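Local atomic coordinates of arfgap-like finger domain containing protein (Cryptosporidium parvum Iowa II, PDB entry 2OWA), a protein that probably acts as a GTPase activator for ADP-ribosylation factors, using an N-terminal ArfGAP domain built round a zinc finger. Residues R67-V71 and H72-V76; G16-S19 and D20-D24. One frame throughout, in Å; residues are numbered along the deposited sequence.

Interaction 1: residues R67-V71 and H72-V76; sequences RKMGV and HISFV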
loop_
_atom_site.group_PDB
_atom_site.type_symbol
_atom_site.label_atom_id
_atom_site.label_comp_id
_atom_site.label_asym_id
_atom_site.label_seq_id
_atom_site.Cartn_x
_atom_site.Cartn_y
_atom_site.Cartn_z
ATOM N N ARG A 67 -9.495 -6.758 -3.333
ATOM C CA ARG A 67 -10.797 -6.441 -2.735
ATOM C C ARG A 67 -11.627 -7.702 -2.415
ATOM O O ARG A 67 -12.496 -7.670 -1.538
ATOM C CB ARG A 67 -11.593 -5.452 -3.625
ATOM C CG ARG A 67 -11.116 -3.981 -3.539
ATOM C CD ARG A 67 -12.060 -2.980 -4.264
ATOM N NE ARG A 67 -12.145 -3.206 -5.714
ATOM C CZ ARG A 67 -11.393 -2.606 -6.654
ATOM N NH1 ARG A 67 -10.457 -1.722 -6.338
ATOM N NH2 ARG A 67 -11.566 -2.897 -7.938
ATOM N N LYS A 68 -11.358 -8.794 -3.127
ATOM C CA LYS A 68 -11.985 -10.094 -2.846
ATOM C C LYS A 68 -11.375 -10.859 -1.675
ATOM O O LYS A 68 -11.896 -11.884 -1.275
ATOM C CB LYS A 68 -11.910 -11.006 -4.065
ATOM C CG LYS A 68 -12.500 -10.470 -5.348
ATOM C CD LYS A 68 -12.164 -11.471 -6.472
ATOM C CE LYS A 68 -12.127 -10.802 -7.839
ATOM N NZ LYS A 68 -13.372 -10.014 -8.086
ATOM N N MET A 69 -10.253 -10.396 -1.145
ATOM C CA MET A 69 -9.562 -11.139 -0.096
ATOM C C MET A 69 -10.054 -10.814 1.315
ATOM O O MET A 69 -9.988 -11.669 2.200
ATOM C CB MET A 69 -8.067 -10.877 -0.172
ATOM C CG MET A 69 -7.453 -11.335 -1.475
ATOM S SD MET A 69 -5.679 -11.048 -1.587
ATOM C CE MET A 69 -5.489 -9.383 -1.095
ATOM N N GLY A 70 -10.496 -9.588 1.559
ATOM C CA GLY A 70 -11.002 -9.262 2.902
ATOM C C GLY A 70 -9.981 -8.480 3.702
ATOM O O GLY A 70 -8.773 -8.769 3.636
ATOM N N VAL A 71 -10.479 -7.530 4.490
ATOM C CA VAL A 71 -9.664 -6.435 4.994
ATOM C C VAL A 71 -8.512 -6.846 5.885
ATOM O O VAL A 71 -7.512 -6.114 5.967
ATOM C CB VAL A 71 -10.493 -5.316 5.716
ATOM C CG1 VAL A 71 -11.182 -4.422 4.713
ATOM C CG2 VAL A 71 -11.461 -5.908 6.690
ATOM N N HIS A 72 -8.660 -7.982 6.575
ATOM C CA HIS A 72 -7.591 -8.508 7.417
ATOM C C HIS A 72 -6.407 -9.041 6.606
ATOM O O HIS A 72 -5.272 -9.175 7.133
ATOM C CB HIS A 72 -8.161 -9.595 8.357
ATOM C CG HIS A 72 -8.651 -10.821 7.644
ATOM N ND1 HIS A 72 -9.737 -10.804 6.798
ATOM C CD2 HIS A 72 -8.182 -12.097 7.633
ATOM C CE1 HIS A 72 -9.912 -12.013 6.289
ATOM N NE2 HIS A 72 -8.978 -12.813 6.776
ATOM N N ILE A 73 -6.668 -9.380 5.341
ATOM C CA ILE A 73 -5.618 -9.785 4.409
ATOM C C ILE A 73 -5.049 -8.532 3.700
ATOM O O ILE A 73 -3.874 -8.225 3.817
ATOM C CB ILE A 73 -6.157 -10.823 3.389
ATOM C CG1 ILE A 73 -6.869 -11.992 4.112
ATOM C CG2 ILE A 73 -5.057 -11.249 2.378
ATOM C CD1 ILE A 73 -5.978 -13.131 4.506
ATOM N N SER A 74 -5.905 -7.785 3.019
ATOM C CA SER A 74 -5.469 -6.602 2.299
ATOM C C SER A 74 -6.581 -5.576 2.255
ATOM O O SER A 74 -7.672 -5.886 1.822
ATOM C CB SER A 74 -4.965 -6.989 0.901
ATOM O OG SER A 74 -4.638 -5.864 0.136
ATOM N N PHE A 75 -6.289 -4.366 2.737
ATOM C CA PHE A 75 -7.263 -3.292 2.983
ATOM C C PHE A 75 -7.028 -2.268 1.896
ATOM O O PHE A 75 -6.034 -1.554 1.919
ATOM C CB PHE A 75 -7.012 -2.690 4.386
ATOM C CG PHE A 75 -7.907 -1.516 4.763
ATOM C CD1 PHE A 75 -8.960 -1.676 5.646
ATOM C CD2 PHE A 75 -7.637 -0.225 4.293
ATOM C CE1 PHE A 75 -9.763 -0.599 6.035
ATOM C CE2 PHE A 75 -8.443 0.878 4.650
ATOM C CZ PHE A 75 -9.507 0.680 5.547
ATOM N N VAL A 76 -7.962 -2.196 0.955
ATOM C CA VAL A 76 -7.717 -1.572 -0.350
ATOM C C VAL A 76 -8.421 -0.223 -0.431
ATOM O O VAL A 76 -9.564 -0.100 -0.000
ATOM C CB VAL A 76 -8.190 -2.517 -1.507
ATOM C CG1 VAL A 76 -8.229 -1.809 -2.864
ATOM C CG2 VAL A 76 -7.346 -3.763 -1.535
HETATM O O HOH W 1 -9.691 -6.915 0.643
#
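Gly70, Ile73 and Ser74 close a single helical turn in the loop that leads from helix 60-67 to strand 76-78 of the ArfGAP zinc-finger domain. Two backbone bonds converge on Gly70 O. Ile73 N gives one at 2.8 Å, completing a type I turn through Val71 and His72, and Ser74 N gives the straighter one at 3.1 Å, with an N-H...O angle of 161°. The two donors approach from opposite faces of the carbonyl plane. Gly70 itself has left the helical conformation with a phi of 102°, which ends the run of the preceding helix and redirects the chain into the turn.

Apolar contacts flank the turn. Met69 crosses Ile73 at about a right angle, its CB lying 4.0 Å from Ile73 CG2. Val71 and Phe75 project together, alongside one another, with Val71 CG1 3.7 Å from Phe75 CD1. At the mouth of the loop the Arg67 chain crosses Val76, CG meeting Val76 CG1 at 3.7 Å, while its guanidinium goes on to a cation-pi contact with Trp49.

Polar groups tie the turn to its surroundings. With chi1 at 175°, Ser74 turns its OG away from its own amide nitrogen, where it hydrogen-bonds His66 ND1 and Ser51 OG, and Phe75 N is held by Ser53 OG. Within the loop, one water spans the gap between its two limbs: it accepts from Gly70 N at 2.9 Å and donates to Ser74 O at 2.6 Å.

Interaction 2: residues G16-S19 and D20-D24; sequences GFVS and DKLRD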
loop_
_atom_site.group_PDB
_atom_site.type_symbol
_atom_site.label_atom_id
_atom_site.label_comp_id
_atom_site.label_asym_id
_atom_site.label_seq_id
_atom_site.Cartn_x
_atom_site.Cartn_y
_atom_site.Cartn_z
ATOM N N GLY A 16 -12.745 12.191 10.573
ATOM C CA GLY A 16 -11.320 12.010 10.839
ATOM C C GLY A 16 -10.463 12.006 9.579
ATOM O O GLY A 16 -9.297 11.621 9.627
ATOM N N PHE A 17 -11.045 12.478 8.473
ATOM C CA PHE A 17 -10.418 12.416 7.139
ATOM C C PHE A 17 -9.734 13.729 6.758
ATOM O O PHE A 17 -10.287 14.787 6.974
ATOM C CB PHE A 17 -11.458 12.148 6.058
ATOM C CG PHE A 17 -12.082 10.792 6.129
ATOM C CD1 PHE A 17 -11.292 9.651 6.231
ATOM C CD2 PHE A 17 -13.472 10.656 6.059
ATOM C CE1 PHE A 17 -11.866 8.391 6.264
ATOM C CE2 PHE A 17 -14.055 9.416 6.086
ATOM C CZ PHE A 17 -13.270 8.282 6.199
ATOM N N VAL A 18 -8.537 13.638 6.193
ATOM C CA VAL A 18 -7.908 14.810 5.570
ATOM C C VAL A 18 -8.742 15.295 4.376
ATOM O O VAL A 18 -9.543 14.523 3.823
ATOM C CB VAL A 18 -6.434 14.563 5.164
ATOM C CG1 VAL A 18 -5.613 14.109 6.360
ATOM C CG2 VAL A 18 -6.301 13.540 3.991
ATOM N N SER A 19 -8.544 16.552 3.967
ATOM C CA SER A 19 -9.238 17.113 2.790
ATOM C C SER A 19 -8.838 16.391 1.518
ATOM O O SER A 19 -7.777 15.786 1.467
ATOM C CB SER A 19 -8.918 18.602 2.636
ATOM O OG SER A 19 -7.508 18.818 2.599
ATOM N N ASP A 20 -9.672 16.450 0.483
ATOM C CA ASP A 20 -9.308 15.854 -0.812
ATOM C C ASP A 20 -8.032 16.468 -1.374
ATOM O O ASP A 20 -7.329 15.839 -2.129
ATOM C CB ASP A 20 -10.441 16.026 -1.858
ATOM C CG ASP A 20 -11.654 15.154 -1.557
ATOM O OD1 ASP A 20 -11.531 14.160 -0.815
ATOM O OD2 ASP A 20 -12.748 15.462 -2.081
ATOM N N LYS A 21 -7.756 17.707 -0.987
ATOM C CA LYS A 21 -6.689 18.487 -1.559
ATOM C C LYS A 21 -5.351 18.115 -0.898
ATOM O O LYS A 21 -4.340 17.938 -1.572
ATOM C CB LYS A 21 -7.021 19.976 -1.358
ATOM C CG LYS A 21 -5.877 20.964 -1.566
ATOM C CD LYS A 21 -6.426 22.380 -1.729
ATOM C CE LYS A 21 -5.353 23.431 -1.469
ATOM N NZ LYS A 21 -5.145 23.593 0.010
ATOM N N LEU A 22 -5.346 18.029 0.425
ATOM C CA LEU A 22 -4.172 17.550 1.149
ATOM C C LEU A 22 -3.810 16.126 0.689
ATOM O O LEU A 22 -2.659 15.839 0.398
ATOM C CB LEU A 22 -4.406 17.607 2.653
ATOM C CG LEU A 22 -3.157 17.397 3.510
ATOM C CD1 LEU A 22 -3.280 18.159 4.791
ATOM C CD2 LEU A 22 -2.940 15.933 3.804
ATOM N N ARG A 23 -4.811 15.265 0.610
ATOM C CA ARG A 23 -4.676 13.931 0.047
ATOM C C ARG A 23 -4.035 13.957 -1.346
ATOM O O ARG A 23 -3.070 13.241 -1.628
ATOM C CB ARG A 23 -6.060 13.304 -0.018
ATOM C CG ARG A 23 -6.069 11.823 0.017
ATOM C CD ARG A 23 -6.373 11.190 -1.308
ATOM N NE ARG A 23 -7.730 11.446 -1.775
ATOM C CZ ARG A 23 -8.009 12.189 -2.835
ATOM N NH1 ARG A 23 -7.006 12.700 -3.503
ATOM N NH2 ARG A 23 -9.265 12.400 -3.239
ATOM N N ASP A 24 -4.590 14.793 -2.220
ATOM C CA ASP A 24 -4.084 14.922 -3.585
ATOM C C ASP A 24 -2.619 15.327 -3.629
ATOM O O ASP A 24 -1.844 14.695 -4.323
ATOM C CB ASP A 24 -4.906 15.942 -4.369
ATOM C CG ASP A 24 -6.228 15.397 -4.847
ATOM O OD1 ASP A 24 -6.471 14.184 -4.710
ATOM O OD2 ASP A 24 -7.032 16.186 -5.406
#
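Ser19 and Leu22 meet at the start of helix 20-32, where Ser19 is the N-cap. Its OG, set between its own backbone N and carbonyl carbon (chi1 54°), turns back over the first turn and accepts from Leu22 N at 3.2 Å; Leu22 CB also lies against this oxygen. The Ser19 carbonyl opens the helical ladder by accepting from Arg23 N at 3.1 Å, in a nearly straight bond of 168°.

Arg23 can be followed outward from there. Its CB rests 3.4 Å from Ser19 O and 4.0 Å from Val18 CG2, crossing the valine side chain at about a right angle. Beyond CB the chain bends at chi2 and again at chi3, which folds it round so that the guanidinium lies beside the first turn, between the carboxylates of Asp20 and Asp24. NE then donates to Asp82 O. One face of the guanidinium lies over Asp20 O, shifted from its middle toward the periphery. At the tip, NH1 is modelled too close to Asp24 OD1 for the geometry to be trusted, so this pairing is doubtful in detail. NH2 has a looser, purely electrostatic partner in Asp20 OD1, 3.8 Å away and so far from the guanidinium plane that no N-H points at it. That carboxylate is salt-bridged to Lys83, and its charge in the first turn probably also suits the helix dipole.

Val18 crosses Leu22, its CB 4.0 Å from Leu22 CD2. Both side chains pack on Leu89 of helix 86-94 and Val18 also touches Pro86, while backbone bonding of Val18 to Phe84 fastens the lead-in to helix 20-32 beside the loop preceding helix 86-94.

How the interactions relate
The two contacts lie at opposite kinds of helix end: residues 16-24 start helix 20-32, and residues 67-76 carry the chain on from helix 60-67 to strand 76-78. Their centres lie 23 Å apart, and their nearest atoms, about 8 Å apart, do not touch. Interaction 1 is the one nearer the metal. The side chain of Arg67 is about 11 Å from the zinc ion held by Cys39, Cys42, Cys59 and Cys62, and that of Val76 about 9 Å from the side chain of Cys62; interaction 2 lies away from this site. The chain leaving interaction 1 soon reaches Asp82, Lys83 and Phe84, which interaction 2 engages.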